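Local coordinates for odorant-binding protein 1F (Rattus norvegicus, PDB 3FIQ) that binds a wide variety of small odorant molecules in the nasal epithelium as a secreted lipocalin, at residues 33-38 against 110-115; 95-100 against 126-131. One frame throughout, in Å; residues are numbered along the deposited sequence.

Contact 1: residues 33-38 against 110-115; sequences GSLRAY and KETNVI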
loop_
_atom_site.group_PDB
_atom_site.type_symbol
_atom_site.label_atom_id
_atom_site.label_comp_id
_atom_site.label_asym_id
_atom_site.label_seq_id
_atom_site.Cartn_x
_atom_site.Cartn_y
_atom_site.Cartn_z
ATOM N N GLY A 33 4.400 -7.677 10.790
ATOM C CA GLY A 33 4.764 -6.297 10.657
ATOM C C GLY A 33 3.634 -5.304 10.706
ATOM O O GLY A 33 2.602 -5.583 10.101
ATOM N N SER A 34 3.901 -4.096 11.231
ATOM C CA SER A 34 2.827 -3.120 11.359
ATOM C C SER A 34 2.278 -2.620 10.037
ATOM O O SER A 34 1.117 -2.221 9.937
ATOM C CB SER A 34 3.257 -1.886 12.198
ATOM O OG SER A 34 4.430 -1.378 11.675
ATOM N N LEU A 35 3.145 -2.671 9.030
ATOM C CA LEU A 35 2.783 -2.204 7.704
ATOM C C LEU A 35 2.432 -3.329 6.706
ATOM O O LEU A 35 2.347 -3.049 5.470
ATOM C CB LEU A 35 3.903 -1.282 7.180
ATOM C CG LEU A 35 4.315 -0.138 8.110
ATOM C CD1 LEU A 35 5.399 0.724 7.472
ATOM C CD2 LEU A 35 3.087 0.680 8.475
ATOM N N ARG A 36 2.290 -4.542 7.190
ATOM C CA ARG A 36 1.940 -5.656 6.272
ATOM C C ARG A 36 0.429 -5.654 6.096
ATOM O O ARG A 36 -0.292 -6.464 6.686
ATOM C CB ARG A 36 2.402 -6.984 6.796
ATOM C CG ARG A 36 2.276 -8.133 5.826
ATOM C CD ARG A 36 2.738 -9.400 6.405
ATOM N NE ARG A 36 2.620 -10.542 5.455
ATOM C CZ ARG A 36 3.585 -10.940 4.607
ATOM N NH1 ARG A 36 4.766 -10.332 4.532
ATOM N NH2 ARG A 36 3.376 -12.071 3.877
ATOM N N ALA A 37 -0.017 -4.759 5.220
ATOM C CA ALA A 37 -1.433 -4.486 5.055
ATOM C C ALA A 37 -1.979 -5.220 3.868
ATOM O O ALA A 37 -1.481 -5.033 2.720
ATOM C CB ALA A 37 -1.620 -3.031 4.787
ATOM N N TYR A 38 -2.988 -6.041 4.145
ATOM C CA TYR A 38 -3.709 -6.818 3.103
ATOM C C TYR A 38 -4.950 -5.982 2.731
ATOM O O TYR A 38 -5.952 -5.967 3.466
ATOM C CB TYR A 38 -4.138 -8.152 3.617
ATOM C CG TYR A 38 -3.029 -9.145 3.926
ATOM C CD1 TYR A 38 -2.325 -9.099 5.142
ATOM C CD2 TYR A 38 -2.665 -10.127 2.991
ATOM C CE1 TYR A 38 -1.280 -10.044 5.389
ATOM C CE2 TYR A 38 -1.670 -11.036 3.242
ATOM C CZ TYR A 38 -0.975 -10.983 4.447
ATOM O OH TYR A 38 0.016 -11.903 4.733
ATOM N N LYS A 110 11.366 6.182 13.702
ATOM C CA LYS A 110 12.027 5.417 12.674
ATOM C C LYS A 110 11.261 5.643 11.367
ATOM O O LYS A 110 10.034 5.510 11.298
ATOM C CB LYS A 110 12.040 3.944 13.022
ATOM C CG LYS A 110 12.762 3.051 12.022
ATOM C CD LYS A 110 12.598 1.569 12.348
ATOM C CE LYS A 110 13.730 1.025 13.177
ATOM N NZ LYS A 110 14.050 -0.404 12.743
ATOM N N GLU A 111 11.991 5.954 10.326
ATOM C CA GLU A 111 11.380 6.158 9.005
ATOM C C GLU A 111 11.544 4.964 8.129
ATOM O O GLU A 111 12.651 4.437 7.970
ATOM C CB GLU A 111 12.088 7.315 8.312
ATOM C CG GLU A 111 11.355 7.818 7.085
ATOM C CD GLU A 111 12.028 9.057 6.446
ATOM O OE1 GLU A 111 12.328 10.014 7.215
ATOM O OE2 GLU A 111 12.239 9.047 5.193
ATOM N N THR A 112 10.436 4.531 7.502
ATOM C CA THR A 112 10.400 3.416 6.601
ATOM C C THR A 112 9.780 3.886 5.282
ATOM O O THR A 112 8.719 4.515 5.239
ATOM C CB THR A 112 9.549 2.253 7.167
ATOM O OG1 THR A 112 10.014 1.894 8.485
ATOM C CG2 THR A 112 9.580 0.989 6.295
ATOM N N ASN A 113 10.491 3.601 4.218
ATOM C CA ASN A 113 10.035 3.807 2.836
ATOM C C ASN A 113 9.449 2.528 2.281
ATOM O O ASN A 113 10.093 1.507 2.313
ATOM C CB ASN A 113 11.201 4.324 1.980
ATOM C CG ASN A 113 11.369 5.847 2.153
ATOM O OD1 ASN A 113 10.850 6.614 1.375
ATOM N ND2 ASN A 113 12.022 6.259 3.208
ATOM N N VAL A 114 8.270 2.612 1.673
ATOM C CA VAL A 114 7.474 1.461 1.273
ATOM C C VAL A 114 6.928 1.656 -0.140
ATOM O O VAL A 114 6.515 2.746 -0.518
ATOM C CB VAL A 114 6.274 1.306 2.213
ATOM C CG1 VAL A 114 5.472 0.028 1.872
ATOM C CG2 VAL A 114 6.675 1.285 3.693
ATOM N N ILE A 115 6.955 0.606 -0.945
ATOM C CA ILE A 115 6.181 0.527 -2.156
ATOM C C ILE A 115 5.200 -0.609 -1.945
ATOM O O ILE A 115 5.583 -1.705 -1.576
ATOM C CB ILE A 115 6.992 0.381 -3.444
ATOM C CG1 ILE A 115 7.892 1.582 -3.563
ATOM C CG2 ILE A 115 6.010 0.211 -4.674
ATOM C CD1 ILE A 115 8.950 1.384 -4.754
#
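L35 faces V114 across a backbone gap of 8.8 Å between their CA atoms, with 33-36 folded into a type I turn and 111-115 running as an extended strand; that spacing is too wide for strand pairing, so side chains alone make the contact. The turn is closed by R36 N donating to G33 O at 3.1 Å, which leaves L35 at its third position, directed at the strand. With CG beside the backbone N (chi1 -52°) and the chain then extended, L35 carries CD1 forward as the touching methyl. It reaches V114 CG2 at 4.0 Å, the two side chains meeting at a slant, and lies 4.4 Å from T112 CG2. T112 and V114, two residues apart, present their side chains on the same side of the strand, while N113 between them points away. T112 turns its methyl to the leucine, and its OG1 is hydrogen-bonded to N25. All three touching residues are buried, yet the segments cover just 88 Å² in total. The loop between strands 14-23 and 38-44 folds over the open end of the lipocalin barrel and lays L35 against the inward-facing side of strand 111-119, where V114 also packs on I21 and A23 of strand 14-23 and L35 on N104 of strand 97-105.

Contact 2: residues 95-100 against 126-131; sequences DDIIFF and KAQKQE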
loop_
_atom_site.group_PDB
_atom_site.type_symbol
_atom_site.label_atom_id
_atom_site.label_comp_id
_atom_site.label_asym_id
_atom_site.label_seq_id
_atom_site.Cartn_x
_atom_site.Cartn_y
_atom_site.Cartn_z
ATOM N N ASP A 95 -5.809 0.379 -14.849
ATOM C CA ASP A 95 -7.165 0.161 -14.346
ATOM C C ASP A 95 -7.208 -0.897 -13.245
ATOM O O ASP A 95 -8.092 -0.839 -12.376
ATOM C CB ASP A 95 -8.168 -0.172 -15.461
ATOM C CG ASP A 95 -7.866 -1.473 -16.129
ATOM O OD1 ASP A 95 -6.864 -1.515 -16.857
ATOM O OD2 ASP A 95 -8.630 -2.452 -15.931
ATOM N N ASP A 96 -6.257 -1.834 -13.239
ATOM C CA ASP A 96 -6.338 -2.926 -12.259
ATOM C C ASP A 96 -5.128 -3.102 -11.342
ATOM O O ASP A 96 -5.119 -4.009 -10.539
ATOM C CB ASP A 96 -6.728 -4.260 -12.921
ATOM C CG ASP A 96 -5.772 -4.662 -13.966
ATOM O OD1 ASP A 96 -4.706 -4.052 -14.013
ATOM O OD2 ASP A 96 -6.076 -5.580 -14.744
ATOM N N ILE A 97 -4.180 -2.170 -11.385
ATOM C CA ILE A 97 -2.968 -2.208 -10.567
ATOM C C ILE A 97 -2.617 -0.774 -10.194
ATOM O O ILE A 97 -2.600 0.086 -11.046
ATOM C CB ILE A 97 -1.791 -2.852 -11.323
ATOM C CG1 ILE A 97 -2.067 -4.323 -11.665
ATOM C CG2 ILE A 97 -0.517 -2.629 -10.544
ATOM C CD1 ILE A 97 -2.087 -5.224 -10.459
ATOM N N ILE A 98 -2.311 -0.523 -8.926
ATOM C CA ILE A 98 -1.764 0.727 -8.415
ATOM C C ILE A 98 -0.519 0.458 -7.648
ATOM O O ILE A 98 -0.521 -0.430 -6.781
ATOM C CB ILE A 98 -2.777 1.485 -7.550
ATOM C CG1 ILE A 98 -3.984 1.842 -8.407
ATOM C CG2 ILE A 98 -2.139 2.766 -6.967
ATOM C CD1 ILE A 98 -5.108 2.538 -7.630
ATOM N N PHE A 99 0.566 1.142 -7.975
ATOM C CA PHE A 99 1.755 1.205 -7.122
ATOM C C PHE A 99 1.737 2.444 -6.220
ATOM O O PHE A 99 1.700 3.560 -6.744
ATOM C CB PHE A 99 3.029 1.292 -7.943
ATOM C CG PHE A 99 3.391 0.059 -8.780
ATOM C CD1 PHE A 99 2.574 -1.080 -8.915
ATOM C CD2 PHE A 99 4.643 0.024 -9.355
ATOM C CE1 PHE A 99 2.974 -2.138 -9.674
ATOM C CE2 PHE A 99 5.028 -1.048 -10.133
ATOM C CZ PHE A 99 4.217 -2.097 -10.301
ATOM N N PHE A 100 1.655 2.290 -4.906
ATOM C CA PHE A 100 1.715 3.371 -3.951
ATOM C C PHE A 100 3.102 3.440 -3.354
ATOM O O PHE A 100 3.737 2.458 -3.107
ATOM C CB PHE A 100 0.772 3.111 -2.759
ATOM C CG PHE A 100 -0.695 3.269 -3.081
ATOM C CD1 PHE A 100 -1.261 4.500 -3.163
ATOM C CD2 PHE A 100 -1.517 2.145 -3.207
ATOM C CE1 PHE A 100 -2.623 4.647 -3.387
ATOM C CE2 PHE A 100 -2.891 2.305 -3.455
ATOM C CZ PHE A 100 -3.424 3.599 -3.539
ATOM N N LYS A 126 5.246 -9.935 -16.091
ATOM C CA LYS A 126 6.678 -9.894 -15.931
ATOM C C LYS A 126 7.181 -8.459 -16.055
ATOM O O LYS A 126 8.064 -8.043 -15.327
ATOM C CB LYS A 126 7.392 -10.831 -16.964
ATOM C CG LYS A 126 8.910 -10.760 -16.852
ATOM C CD LYS A 126 9.639 -11.752 -17.803
ATOM C CE LYS A 126 9.240 -11.585 -19.265
ATOM N NZ LYS A 126 9.555 -10.217 -19.774
ATOM N N ALA A 127 6.639 -7.711 -17.001
ATOM C CA ALA A 127 6.987 -6.334 -17.171
ATOM C C ALA A 127 6.718 -5.482 -15.900
ATOM O O ALA A 127 7.524 -4.611 -15.525
ATOM C CB ALA A 127 6.244 -5.764 -18.359
ATOM N N GLN A 128 5.574 -5.714 -15.275
ATOM C CA GLN A 128 5.241 -4.982 -14.086
ATOM C C GLN A 128 6.165 -5.354 -12.903
ATOM O O GLN A 128 6.511 -4.488 -12.109
ATOM C CB GLN A 128 3.768 -5.187 -13.741
ATOM C CG GLN A 128 2.821 -4.633 -14.743
ATOM C CD GLN A 128 1.429 -5.105 -14.523
ATOM O OE1 GLN A 128 1.216 -6.230 -14.087
ATOM N NE2 GLN A 128 0.454 -4.234 -14.804
ATOM N N LYS A 129 6.586 -6.587 -12.817
ATOM C CA LYS A 129 7.535 -7.013 -11.807
ATOM C C LYS A 129 8.857 -6.298 -11.974
ATOM O O LYS A 129 9.472 -5.911 -10.998
ATOM C CB LYS A 129 7.715 -8.537 -11.860
ATOM C CG LYS A 129 6.497 -9.243 -11.386
ATOM C CD LYS A 129 6.725 -10.730 -11.248
ATOM C CE LYS A 129 5.463 -11.470 -10.810
ATOM N NZ LYS A 129 5.684 -12.956 -11.028
ATOM N N GLN A 130 9.284 -6.149 -13.218
ATOM C CA GLN A 130 10.562 -5.469 -13.475
ATOM C C GLN A 130 10.443 -4.007 -13.197
ATOM O O GLN A 130 11.377 -3.408 -12.632
ATOM C CB GLN A 130 11.038 -5.697 -14.896
ATOM C CG GLN A 130 11.474 -7.082 -15.104
ATOM C CD GLN A 130 12.798 -7.429 -14.397
ATOM O OE1 GLN A 130 12.812 -8.062 -13.318
ATOM N NE2 GLN A 130 13.921 -7.040 -15.013
ATOM N N GLU A 131 9.306 -3.423 -13.542
ATOM C CA GLU A 131 9.013 -2.037 -13.169
ATOM C C GLU A 131 9.073 -1.851 -11.645
ATOM O O GLU A 131 9.638 -0.847 -11.116
ATOM C CB GLU A 131 7.625 -1.632 -13.647
ATOM C CG GLU A 131 7.301 -0.158 -13.324
ATOM C CD GLU A 131 6.058 0.360 -14.062
ATOM O OE1 GLU A 131 5.261 -0.463 -14.591
ATOM O OE2 GLU A 131 5.887 1.588 -14.093
HETATM O O HOH W 1 -2.598 -5.121 -15.317
#
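F99 and Q128 bury the most surface where strand 97-100 of the lipocalin β-barrel meets the helix packed against the barrel's outside, a hallmark of the family. The two axes run almost parallel, 8° apart, and approach to 11.5 Å, a separation spanned by side chains from both elements. I97 and F99, alternate residues of the strand, point to the helix; Q128 and E131, one turn apart, point back.

F99 supplies 65 Å² of the interface, and its ring makes both close approaches. CG stands beside the backbone N (chi1 -67°), sending the ring outward until CZ lies 3.8 Å from Q128 O. This carbonyl oxygen sits at the ring edge, in its plane, where it faces the slightly positive C-H rim. The neighbouring CE2 meets E131 CG at 4.0 Å, an oblique approach; beyond it the carboxylate is turned 60° from the ring plane. K92 joins both residues from strand 85-93: it makes a salt bridge to E131 OE1 and a cation-pi contact with F99, which probably offsets the acid's charge beside the aromatic ring.

Q128 contributes 55 Å². Its chain is extended beyond CG and reaches past the ring toward the start of the strand, where NE2 comes alongside I97 CG1 at 4.0 Å, an amide-to-aliphatic contact. The amide's polar link to the strand segment is indirect: a water accepts from Q128 NE2 at 3.2 Å and donates to D96 OD1 at 2.7 Å.

From the N terminus, the chain first passes 33-38, in the loop between strands 14-23 and 38-44, then goes through successive antiparallel strands to 95-100. Segment 110-115 follows on the next strand and closes the loop of contact 1, with 71 residues between its ends; 126-131 then closes contact 2 over 25 residues. Because 95-100 lies within the first loop and 126-131 beyond it, the contacts cross. Their centres are 18 Å apart, but strands 97-105 and 111-119 are sheet neighbours, and I115 CG2 packs on F100 O at 3.6 Å. Contact 1 ties the early loop to this wall, contact 2 the helix 126-138.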